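Local atomic coordinates of tyrosinase (Aspergillus oryzae, PDB entry 6JU8), a protein that probably catalyses the oxygen-dependent conversion of L-tyrosine and L-dopa to L-dopaquinone at a dinuclear copper centre, a step of melanin formation. Residues Asn100-Thr105 against Lys401-Asp406; Thr204-Leu209 against Gln235-Tyr240; Leu296-Phe301 against Ser393-Asp398. The protein carries 1 engineered substitution. One frame throughout, in Å; residues are numbered along the deposited sequence.

Contact 1 of 3, residues Asn100-Thr105 against Lys401-Asp406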
loop_
_atom_site.group_PDB
_atom_site.type_symbol
_atom_site.label_atom_id
_atom_site.label_comp_id
_atom_site.label_asym_id
_atom_site.label_seq_id
_atom_site.Cartn_x
_atom_site.Cartn_y
_atom_site.Cartn_z
ATOM N N ASN A 100 -21.222 -25.190 -7.414
ATOM C CA ASN A 100 -22.487 -25.913 -7.270
ATOM C C ASN A 100 -23.602 -24.923 -6.998
ATOM O O ASN A 100 -23.346 -23.780 -6.600
ATOM C CB ASN A 100 -22.390 -26.955 -6.159
ATOM C CG ASN A 100 -23.362 -28.107 -6.309
ATOM O OD1 ASN A 100 -24.149 -28.166 -7.267
ATOM N ND2 ASN A 100 -23.304 -29.026 -5.356
ATOM N N TYR A 101 -24.838 -25.379 -7.155
ATOM C CA TYR A 101 -26.012 -24.508 -7.081
ATOM C C TYR A 101 -26.307 -23.989 -5.687
ATOM O O TYR A 101 -27.095 -23.062 -5.518
ATOM C CB TYR A 101 -27.234 -25.243 -7.659
ATOM C CG TYR A 101 -26.881 -25.839 -9.003
ATOM C CD1 TYR A 101 -26.642 -24.996 -10.085
ATOM C CD2 TYR A 101 -26.760 -27.215 -9.179
ATOM C CE1 TYR A 101 -26.315 -25.521 -11.325
ATOM C CE2 TYR A 101 -26.432 -27.739 -10.414
ATOM C CZ TYR A 101 -26.201 -26.891 -11.476
ATOM O OH TYR A 101 -25.863 -27.351 -12.727
ATOM N N THR A 102 -25.688 -24.585 -4.670
ATOM C CA THR A 102 -25.753 -24.077 -3.304
ATOM C C THR A 102 -24.699 -23.012 -3.037
ATOM O O THR A 102 -24.587 -22.543 -1.905
ATOM C CB THR A 102 -25.616 -25.266 -2.321
ATOM O OG1 THR A 102 -24.500 -26.048 -2.780
ATOM C CG2 THR A 102 -26.860 -26.149 -2.282
ATOM N N PHE A 103 -23.940 -22.591 -4.041
ATOM C CA PHE A 103 -22.987 -21.489 -3.820
ATOM C C PHE A 103 -23.666 -20.301 -3.171
ATOM O O PHE A 103 -23.154 -19.775 -2.165
ATOM C CB PHE A 103 -22.315 -21.139 -5.161
ATOM C CG PHE A 103 -21.708 -19.759 -5.198
ATOM C CD1 PHE A 103 -20.471 -19.529 -4.587
ATOM C CD2 PHE A 103 -22.379 -18.692 -5.803
ATOM C CE1 PHE A 103 -19.902 -18.271 -4.564
ATOM C CE2 PHE A 103 -21.819 -17.419 -5.756
ATOM C CZ PHE A 103 -20.604 -17.209 -5.114
ATOM N N PRO A 104 -24.798 -19.778 -3.635
ATOM C CA PRO A 104 -25.348 -18.582 -2.960
ATOM C C PRO A 104 -25.856 -18.872 -1.567
ATOM O O PRO A 104 -25.798 -17.989 -0.693
ATOM C CB PRO A 104 -26.513 -18.169 -3.880
ATOM C CG PRO A 104 -26.166 -18.783 -5.212
ATOM C CD PRO A 104 -25.543 -20.123 -4.869
ATOM N N THR A 105 -26.416 -20.078 -1.338
ATOM C CA THR A 105 -27.041 -20.297 -0.024
ATOM C C THR A 105 -26.015 -20.651 1.029
ATOM O O THR A 105 -26.113 -20.202 2.189
ATOM C CB THR A 105 -28.151 -21.361 -0.130
ATOM O OG1 THR A 105 -27.587 -22.471 -0.835
ATOM C CG2 THR A 105 -29.331 -20.797 -0.918
ATOM N N LYS A 401 -32.040 -29.274 -8.862
ATOM C CA LYS A 401 -32.947 -29.843 -7.863
ATOM C C LYS A 401 -32.223 -30.841 -6.973
ATOM O O LYS A 401 -32.577 -30.969 -5.798
ATOM C CB LYS A 401 -34.143 -30.508 -8.559
ATOM C CG LYS A 401 -33.795 -31.704 -9.449
ATOM C CD LYS A 401 -35.032 -32.145 -10.233
ATOM C CE LYS A 401 -34.747 -33.349 -11.103
ATOM N NZ LYS A 401 -35.082 -34.654 -10.485
ATOM N N VAL A 402 -31.201 -31.521 -7.478
ATOM C CA VAL A 402 -30.568 -32.564 -6.649
ATOM C C VAL A 402 -29.850 -31.993 -5.435
ATOM O O VAL A 402 -29.702 -32.641 -4.383
ATOM C CB VAL A 402 -29.640 -33.438 -7.516
ATOM C CG1 VAL A 402 -28.518 -32.611 -8.130
ATOM C CG2 VAL A 402 -29.110 -34.623 -6.721
ATOM N N SER A 403 -29.403 -30.754 -5.517
ATOM C CA SER A 403 -28.616 -30.118 -4.464
ATOM C C SER A 403 -29.472 -29.447 -3.409
ATOM O O SER A 403 -28.948 -29.030 -2.360
ATOM C CB SER A 403 -27.655 -29.095 -5.082
ATOM O OG SER A 403 -28.368 -27.965 -5.548
ATOM N N LYS A 404 -30.773 -29.314 -3.670
ATOM C CA LYS A 404 -31.621 -28.493 -2.815
ATOM C C LYS A 404 -31.471 -28.897 -1.356
ATOM O O LYS A 404 -31.446 -28.052 -0.463
ATOM C CB LYS A 404 -33.098 -28.570 -3.265
ATOM C CG LYS A 404 -33.960 -27.564 -2.502
ATOM C CD LYS A 404 -35.395 -27.499 -2.988
ATOM C CE LYS A 404 -36.160 -28.722 -2.533
ATOM N NZ LYS A 404 -36.433 -28.725 -1.069
ATOM N N ASP A 405 -31.399 -30.190 -1.072
ATOM C CA ASP A 405 -31.435 -30.656 0.311
ATOM C C ASP A 405 -30.067 -30.911 0.906
ATOM O O ASP A 405 -29.954 -31.546 1.963
ATOM C CB ASP A 405 -32.323 -31.912 0.380
ATOM C CG ASP A 405 -33.784 -31.576 0.098
ATOM O OD1 ASP A 405 -34.245 -30.431 0.343
ATOM O OD2 ASP A 405 -34.519 -32.446 -0.401
ATOM N N ASP A 406 -29.009 -30.388 0.280
ATOM C CA ASP A 406 -27.682 -30.599 0.851
ATOM C C ASP A 406 -27.533 -29.914 2.208
ATOM O O ASP A 406 -27.912 -28.745 2.381
ATOM C CB ASP A 406 -26.605 -30.012 -0.069
ATOM C CG ASP A 406 -26.363 -30.784 -1.346
ATOM O OD1 ASP A 406 -26.943 -31.862 -1.571
ATOM O OD2 ASP A 406 -25.542 -30.294 -2.157
HETATM O O HOH W 1 -24.906 -31.326 -4.451
HETATM O O HOH W 2 -23.872 -28.267 -1.439
#
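The backbones of Y101 and S403 come closest, CA to CA 6.7 Å, where two type I beta turns meet: N100-F103, leading into helix 103-129, whose first turns belong to the tyrosinase copper-binding motif, and S403-D406, in the loop between helix 371-389 and strand 412-415. Each turn is closed by its own backbone hydrogen bond, F103 N to N100 O and D406 N to S403 O, while no direct hydrogen bond joins the two segments. S403 makes the central packing contact. Its hydroxyl stands between its own backbone N and carbonyl carbon (chi1 72°), where it is bonded to S400 O and also lies at the edge of the Y101 ring, near the ring plane; OG is 3.6 Å from Y101 CB. T102 divides its two branches between packing and water. Its methyl is turned to the S403 backbone, CG2 to S403 O 3.6 Å, and OG1 is left to a solvent bridge. N100 and D406 approach from opposite directions with amide and carboxylate planes 58° apart, too far for a direct bond at 4.1 Å between N100 ND2 and D406 OD2. A weak bond from Y101 N to N100 OD1 ties N100 to its neighbour. Away from 401-406, F103 packs its ring against the copper ligands H107 and H332, and F103 O bonds to H107 ND1, which places F103, the last residue of the turn, in the second shell of the copper site. Two waters bridge the polar ends. Water 1 accepts from N100 ND2 at 2.9 Å and donates to D406 OD2 at 2.6 Å. Water 2 lies 2.7 Å from T102 OG1 and donates to the same D406 OD2 at 2.7 Å.

Contact 2 of 3, residues Thr204-Leu209 against Gln235-Tyr240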
loop_
_atom_site.group_PDB
_atom_site.type_symbol
_atom_site.label_atom_id
_atom_site.label_comp_id
_atom_site.label_asym_id
_atom_site.label_seq_id
_atom_site.Cartn_x
_atom_site.Cartn_y
_atom_site.Cartn_z
ATOM N N THR A 204 2.837 -13.902 13.266
ATOM C CA THR A 204 3.971 -14.586 12.652
ATOM C C THR A 204 3.608 -14.848 11.194
ATOM O O THR A 204 2.473 -14.588 10.779
ATOM C CB THR A 204 4.292 -15.904 13.376
ATOM O OG1 THR A 204 5.447 -16.574 12.855
ATOM C CG2 THR A 204 3.125 -16.870 13.271
ATOM N N LEU A 205 4.533 -15.372 10.406
ATOM C CA LEU A 205 4.177 -15.795 9.055
ATOM C C LEU A 205 3.137 -16.901 9.137
ATOM O O LEU A 205 3.237 -17.793 9.978
ATOM C CB LEU A 205 5.405 -16.280 8.289
ATOM C CG LEU A 205 6.572 -15.294 8.143
ATOM C CD1 LEU A 205 7.645 -15.929 7.263
ATOM C CD2 LEU A 205 6.141 -13.948 7.617
ATOM N N MET A 206 2.127 -16.821 8.271
ATOM C CA MET A 206 1.012 -17.757 8.429
ATOM C C MET A 206 1.423 -19.203 8.171
ATOM O O MET A 206 0.748 -20.125 8.656
ATOM C CB MET A 206 -0.164 -17.376 7.536
ATOM C CG MET A 206 -0.772 -16.035 7.933
ATOM S SD MET A 206 -2.388 -15.835 7.131
ATOM C CE MET A 206 -2.523 -14.047 7.203
ATOM N N GLY A 207 2.521 -19.443 7.460
ATOM C CA GLY A 207 3.008 -20.789 7.217
ATOM C C GLY A 207 3.662 -21.425 8.439
ATOM O O GLY A 207 4.030 -22.607 8.354
ATOM N N THR A 208 3.813 -20.673 9.533
ATOM C CA THR A 208 4.476 -21.220 10.722
ATOM C C THR A 208 3.567 -21.301 11.935
ATOM O O THR A 208 4.035 -21.521 13.063
ATOM C CB THR A 208 5.758 -20.425 11.063
ATOM O OG1 THR A 208 5.452 -19.070 11.390
ATOM C CG2 THR A 208 6.689 -20.422 9.863
ATOM N N LEU A 209 2.263 -21.106 11.745
ATOM C CA LEU A 209 1.308 -21.238 12.842
ATOM C C LEU A 209 1.309 -22.642 13.412
ATOM O O LEU A 209 1.647 -23.605 12.733
ATOM C CB LEU A 209 -0.108 -20.907 12.336
ATOM C CG LEU A 209 -0.244 -19.459 11.839
ATOM C CD1 LEU A 209 -1.611 -19.289 11.195
ATOM C CD2 LEU A 209 0.004 -18.503 12.996
ATOM N N GLN A 235 2.697 -12.677 6.467
ATOM C CA GLN A 235 2.130 -12.390 7.787
ATOM C C GLN A 235 0.779 -11.680 7.642
ATOM O O GLN A 235 -0.147 -11.976 8.408
ATOM C CB GLN A 235 3.105 -11.539 8.624
ATOM C CG GLN A 235 2.569 -11.234 10.006
ATOM C CD GLN A 235 3.610 -10.610 10.927
ATOM O OE1 GLN A 235 4.811 -10.658 10.723
ATOM N NE2 GLN A 235 3.084 -10.089 12.027
ATOM N N SER A 236 0.688 -10.775 6.687
ATOM C CA SER A 236 -0.510 -9.993 6.387
ATOM C C SER A 236 -1.141 -10.453 5.078
ATOM O O SER A 236 -0.455 -10.839 4.146
ATOM C CB SER A 236 -0.124 -8.516 6.255
ATOM O OG SER A 236 -1.269 -7.724 5.966
ATOM N N THR A 237 -2.457 -10.308 5.005
ATOM C CA THR A 237 -3.118 -10.381 3.704
ATOM C C THR A 237 -2.645 -9.220 2.818
ATOM O O THR A 237 -2.213 -8.182 3.341
ATOM C CB THR A 237 -4.650 -10.336 3.867
ATOM O OG1 THR A 237 -5.045 -9.126 4.550
ATOM C CG2 THR A 237 -5.150 -11.507 4.695
ATOM N N THR A 238 -2.679 -9.442 1.519
ATOM C CA THR A 238 -2.261 -8.448 0.547
ATOM C C THR A 238 -3.208 -8.428 -0.640
ATOM O O THR A 238 -3.808 -9.450 -0.979
ATOM C CB THR A 238 -0.807 -8.674 0.118
ATOM O OG1 THR A 238 -0.374 -7.655 -0.808
ATOM C CG2 THR A 238 -0.592 -10.018 -0.575
ATOM N N LYS A 239 -3.332 -7.266 -1.262
ATOM C CA LYS A 239 -3.956 -7.104 -2.585
ATOM C C LYS A 239 -2.834 -6.801 -3.564
ATOM O O LYS A 239 -2.204 -5.728 -3.395
ATOM C CB LYS A 239 -5.020 -5.996 -2.584
ATOM C CG LYS A 239 -6.131 -6.190 -1.542
ATOM C CD LYS A 239 -6.875 -4.851 -1.364
ATOM C CE LYS A 239 -8.053 -4.969 -0.399
ATOM N NZ LYS A 239 -7.608 -5.458 0.932
ATOM N N TYR A 240 -2.519 -7.686 -4.489
ATOM C CA TYR A 240 -1.529 -7.543 -5.549
ATOM C C TYR A 240 -0.077 -7.575 -5.089
ATOM O O TYR A 240 0.812 -7.463 -5.944
ATOM C CB TYR A 240 -1.749 -6.257 -6.383
ATOM C CG TYR A 240 -2.940 -6.348 -7.306
ATOM C CD1 TYR A 240 -4.231 -6.127 -6.824
ATOM C CD2 TYR A 240 -2.788 -6.646 -8.677
ATOM C CE1 TYR A 240 -5.346 -6.191 -7.643
ATOM C CE2 TYR A 240 -3.907 -6.732 -9.488
ATOM C CZ TYR A 240 -5.177 -6.505 -8.975
ATOM O OH TYR A 240 -6.252 -6.614 -9.844
#
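L205 and Q235 cross their side chains at about a right angle at the point where the two loops run closest, their CA atoms 4.2 Å apart. CD2 of L205 does the touching: it reaches back to lie 3.8 Å from Q235 N and 4.0 Å from Q235 CB. Q235 itself is extended, with CG anti to its backbone N (chi1 -179°), which lays its aliphatic part along the T204 backbone, CG 3.4 Å from T204 O, and carries the amide on to M202, where NE2 bonds to the carbonyl O. M206 adds a second approach; its stretched chain brings M206 CE to 3.4 Å from Q235 O, with the T237 methyl near it, T237 CG2 4.4 Å from M206 CE. No hydrogen bond joins the segments directly; backbone bonds of M206 with C234 and of Q235 with M202 tie the loops just beside the contact. L205 O accepts from both T208 N and T208 OG1, closing the turn that holds the short 3-10 segment 206-207. The two loops flank strands 218-222 and 225-229, and this is loop-on-loop packing within the common central domain of tyrosinase, the T237 side chain about 12 Å from those of the copper ligands H71 and H336.

Contact 3 of 3, residues Leu296-Phe301 against Ser393-Asp398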
loop_
_atom_site.group_PDB
_atom_site.type_symbol
_atom_site.label_atom_id
_atom_site.label_comp_id
_atom_site.label_asym_id
_atom_site.label_seq_id
_atom_site.Cartn_x
_atom_site.Cartn_y
_atom_site.Cartn_z
ATOM N N LEU A 296 -34.491 -16.957 -16.966
ATOM C CA LEU A 296 -33.446 -17.787 -16.397
ATOM C C LEU A 296 -33.922 -18.593 -15.198
ATOM O O LEU A 296 -34.815 -18.182 -14.436
ATOM C CB LEU A 296 -32.287 -16.891 -15.935
ATOM C CG LEU A 296 -31.673 -15.986 -17.000
ATOM C CD1 LEU A 296 -30.403 -15.343 -16.452
ATOM C CD2 LEU A 296 -31.406 -16.747 -18.285
ATOM N N ASN A 297 -33.337 -19.768 -15.000
ATOM C CA ASN A 297 -33.694 -20.589 -13.851
ATOM C C ASN A 297 -32.623 -20.458 -12.776
ATOM O O ASN A 297 -31.569 -19.818 -12.958
ATOM C CB ASN A 297 -33.975 -22.034 -14.280
ATOM C CG ASN A 297 -32.785 -22.773 -14.842
ATOM O OD1 ASN A 297 -31.661 -22.622 -14.375
ATOM N ND2 ASN A 297 -33.000 -23.656 -15.836
ATOM N N TRP A 298 -32.901 -21.031 -11.603
ATOM C CA TRP A 298 -32.004 -20.968 -10.466
ATOM C C TRP A 298 -30.643 -21.562 -10.802
ATOM O O TRP A 298 -29.587 -21.009 -10.441
ATOM C CB TRP A 298 -32.581 -21.697 -9.226
ATOM C CG TRP A 298 -31.568 -21.693 -8.105
ATOM C CD1 TRP A 298 -30.754 -22.741 -7.744
ATOM C CD2 TRP A 298 -31.235 -20.606 -7.242
ATOM N NE1 TRP A 298 -29.944 -22.366 -6.697
ATOM C CE2 TRP A 298 -30.224 -21.060 -6.375
ATOM C CE3 TRP A 298 -31.708 -19.287 -7.120
ATOM C CZ2 TRP A 298 -29.666 -20.241 -5.389
ATOM C CZ3 TRP A 298 -31.149 -18.478 -6.145
ATOM C CH2 TRP A 298 -30.147 -18.956 -5.298
ATOM N N GLY A 299 -30.633 -22.710 -11.474
ATOM C CA GLY A 299 -29.368 -23.387 -11.789
ATOM C C GLY A 299 -28.471 -22.458 -12.596
ATOM O O GLY A 299 -27.255 -22.336 -12.343
ATOM N N GLU A 300 -29.040 -21.828 -13.629
ATOM C CA GLU A 300 -28.278 -20.986 -14.540
ATOM C C GLU A 300 -27.795 -19.714 -13.853
ATOM O O GLU A 300 -26.723 -19.197 -14.185
ATOM C CB GLU A 300 -29.121 -20.553 -15.743
ATOM C CG GLU A 300 -29.693 -21.656 -16.590
ATOM C CD GLU A 300 -30.614 -21.035 -17.643
ATOM O OE1 GLU A 300 -30.239 -21.104 -18.819
ATOM O OE2 GLU A 300 -31.700 -20.529 -17.307
ATOM N N PHE A 301 -28.618 -19.160 -12.956
ATOM C CA PHE A 301 -28.273 -17.925 -12.242
ATOM C C PHE A 301 -27.148 -18.187 -11.244
ATOM O O PHE A 301 -26.226 -17.384 -11.103
ATOM C CB PHE A 301 -29.512 -17.413 -11.501
ATOM C CG PHE A 301 -29.203 -16.378 -10.458
ATOM C CD1 PHE A 301 -28.948 -15.060 -10.827
ATOM C CD2 PHE A 301 -29.136 -16.730 -9.117
ATOM C CE1 PHE A 301 -28.585 -14.105 -9.893
ATOM C CE2 PHE A 301 -28.814 -15.767 -8.175
ATOM C CZ PHE A 301 -28.545 -14.469 -8.561
ATOM N N SER A 393 -38.225 -19.340 -8.794
ATOM C CA SER A 393 -37.020 -19.939 -9.364
ATOM C C SER A 393 -36.051 -20.292 -8.250
ATOM O O SER A 393 -35.310 -19.430 -7.778
ATOM C CB SER A 393 -36.354 -18.982 -10.351
ATOM O OG SER A 393 -37.206 -18.715 -11.461
ATOM N N TRP A 394 -36.075 -21.534 -7.787
ATOM C CA TRP A 394 -35.376 -21.907 -6.561
ATOM C C TRP A 394 -35.166 -23.422 -6.532
ATOM O O TRP A 394 -36.079 -24.190 -6.204
ATOM C CB TRP A 394 -36.181 -21.509 -5.329
ATOM C CG TRP A 394 -35.489 -21.757 -4.017
ATOM C CD1 TRP A 394 -35.694 -22.792 -3.152
ATOM C CD2 TRP A 394 -34.476 -20.933 -3.422
ATOM N NE1 TRP A 394 -34.874 -22.669 -2.056
ATOM C CE2 TRP A 394 -34.115 -21.541 -2.188
ATOM C CE3 TRP A 394 -33.827 -19.751 -3.794
ATOM C CZ2 TRP A 394 -33.143 -20.994 -1.329
ATOM C CZ3 TRP A 394 -32.871 -19.198 -2.967
ATOM C CH2 TRP A 394 -32.547 -19.837 -1.759
ATOM N N PHE A 395 -33.980 -23.858 -6.935
ATOM C CA PHE A 395 -33.600 -25.256 -6.849
ATOM C C PHE A 395 -34.619 -26.182 -7.505
ATOM O O PHE A 395 -34.769 -27.323 -7.038
ATOM C CB PHE A 395 -33.318 -25.688 -5.398
ATOM C CG PHE A 395 -32.107 -25.008 -4.801
ATOM C CD1 PHE A 395 -32.200 -23.782 -4.132
ATOM C CD2 PHE A 395 -30.843 -25.568 -4.922
ATOM C CE1 PHE A 395 -31.101 -23.131 -3.602
ATOM C CE2 PHE A 395 -29.733 -24.944 -4.385
ATOM C CZ PHE A 395 -29.840 -23.713 -3.727
ATOM N N ASN A 396 -35.259 -25.758 -8.584
ATOM C CA ASN A 396 -36.374 -26.539 -9.131
ATOM C C ASN A 396 -36.215 -26.767 -10.623
ATOM O O ASN A 396 -37.093 -27.385 -11.230
ATOM C CB ASN A 396 -37.724 -25.907 -8.791
ATOM C CG ASN A 396 -37.890 -24.517 -9.361
ATOM O OD1 ASN A 396 -36.922 -23.764 -9.481
ATOM N ND2 ASN A 396 -39.110 -24.139 -9.721
ATOM N N ASP A 397 -35.102 -26.364 -11.240
ATOM C CA ASP A 397 -34.818 -26.870 -12.589
ATOM C C ASP A 397 -34.189 -28.252 -12.495
ATOM O O ASP A 397 -33.825 -28.727 -11.416
ATOM C CB ASP A 397 -33.884 -25.906 -13.331
ATOM C CG ASP A 397 -32.595 -25.735 -12.545
ATOM O OD1 ASP A 397 -32.542 -24.877 -11.637
ATOM O OD2 ASP A 397 -31.647 -26.531 -12.790
ATOM N N ASP A 398 -34.088 -28.927 -13.640
ATOM C CA ASP A 398 -33.656 -30.318 -13.650
ATOM C C ASP A 398 -32.249 -30.513 -13.117
ATOM O O ASP A 398 -31.885 -31.572 -12.584
ATOM C CB ASP A 398 -33.776 -30.885 -15.068
ATOM C CG ASP A 398 -35.219 -30.996 -15.511
ATOM O OD1 ASP A 398 -36.129 -31.130 -14.673
ATOM O OD2 ASP A 398 -35.434 -30.916 -16.738
HETATM O O HOH W 3 -35.291 -22.634 -11.403
#
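W298 and S393 bring the two backbones to 5.2 Å between CA atoms, the first residue opening helix 298-302 and the second lying in the irregular loop after helix 371-389, in which F395 takes a left-handed helical conformation. The helix begins with a capping box: E300 N donates to OD1 of the N-cap residue N297 at 2.8 Å, and N297 N donates in return to E300 OE2 at 2.9 Å. W298, its CG anti to the backbone N (chi1 176°), lays one indole face against both loop aromatics. The edge of W394 is turned to that face in an edge-to-face pair, six-membered ring centroids 4.7 Å apart and planes at 51°. F395 meets the five-membered ring obliquely, and W298 NE1 sits above the centre of the phenyl ring, 3.3 Å from F395 CZ, while its N-H bonds to Y101 O. Water 3 accepts from W298 N and donates to N396 OD1, which also takes W394 N. At the helix start, the N297 amide and D397 carboxylate are stacked nearly parallel, and G299 N donates to D397 OD1 at 2.9 Å, reaching it from 45° above the carboxylate plane. With S400 OG also on OD1 and K399 N on OD2, this carboxylate is gripped on both oxygens beside a helix N-terminus, an environment that probably stabilises its negative charge.

In the fold
Along the chain, 100-105 opens contact 1, contact 2 closes within the intervening chain, and contact 3 follows, also nested inside the span that 401-406 completes. Contacts 1 and 3 are neighbours, centres about 10 Å apart; both use the loop after helix 371-389, and they touch directly, T105 CG2 packing on W394 CH2 at 3.5 Å. Together they bind this late loop to the starts of helices 103-129 and 298-302, the first of which carries the copper ligand H107. Contact 2, which joins two loops, lies about 33 Å from contact 1 and 39 Å from contact 3 (centres), across the chain's centre from the latter. The chain holds the dinuclear copper part of a longer protein.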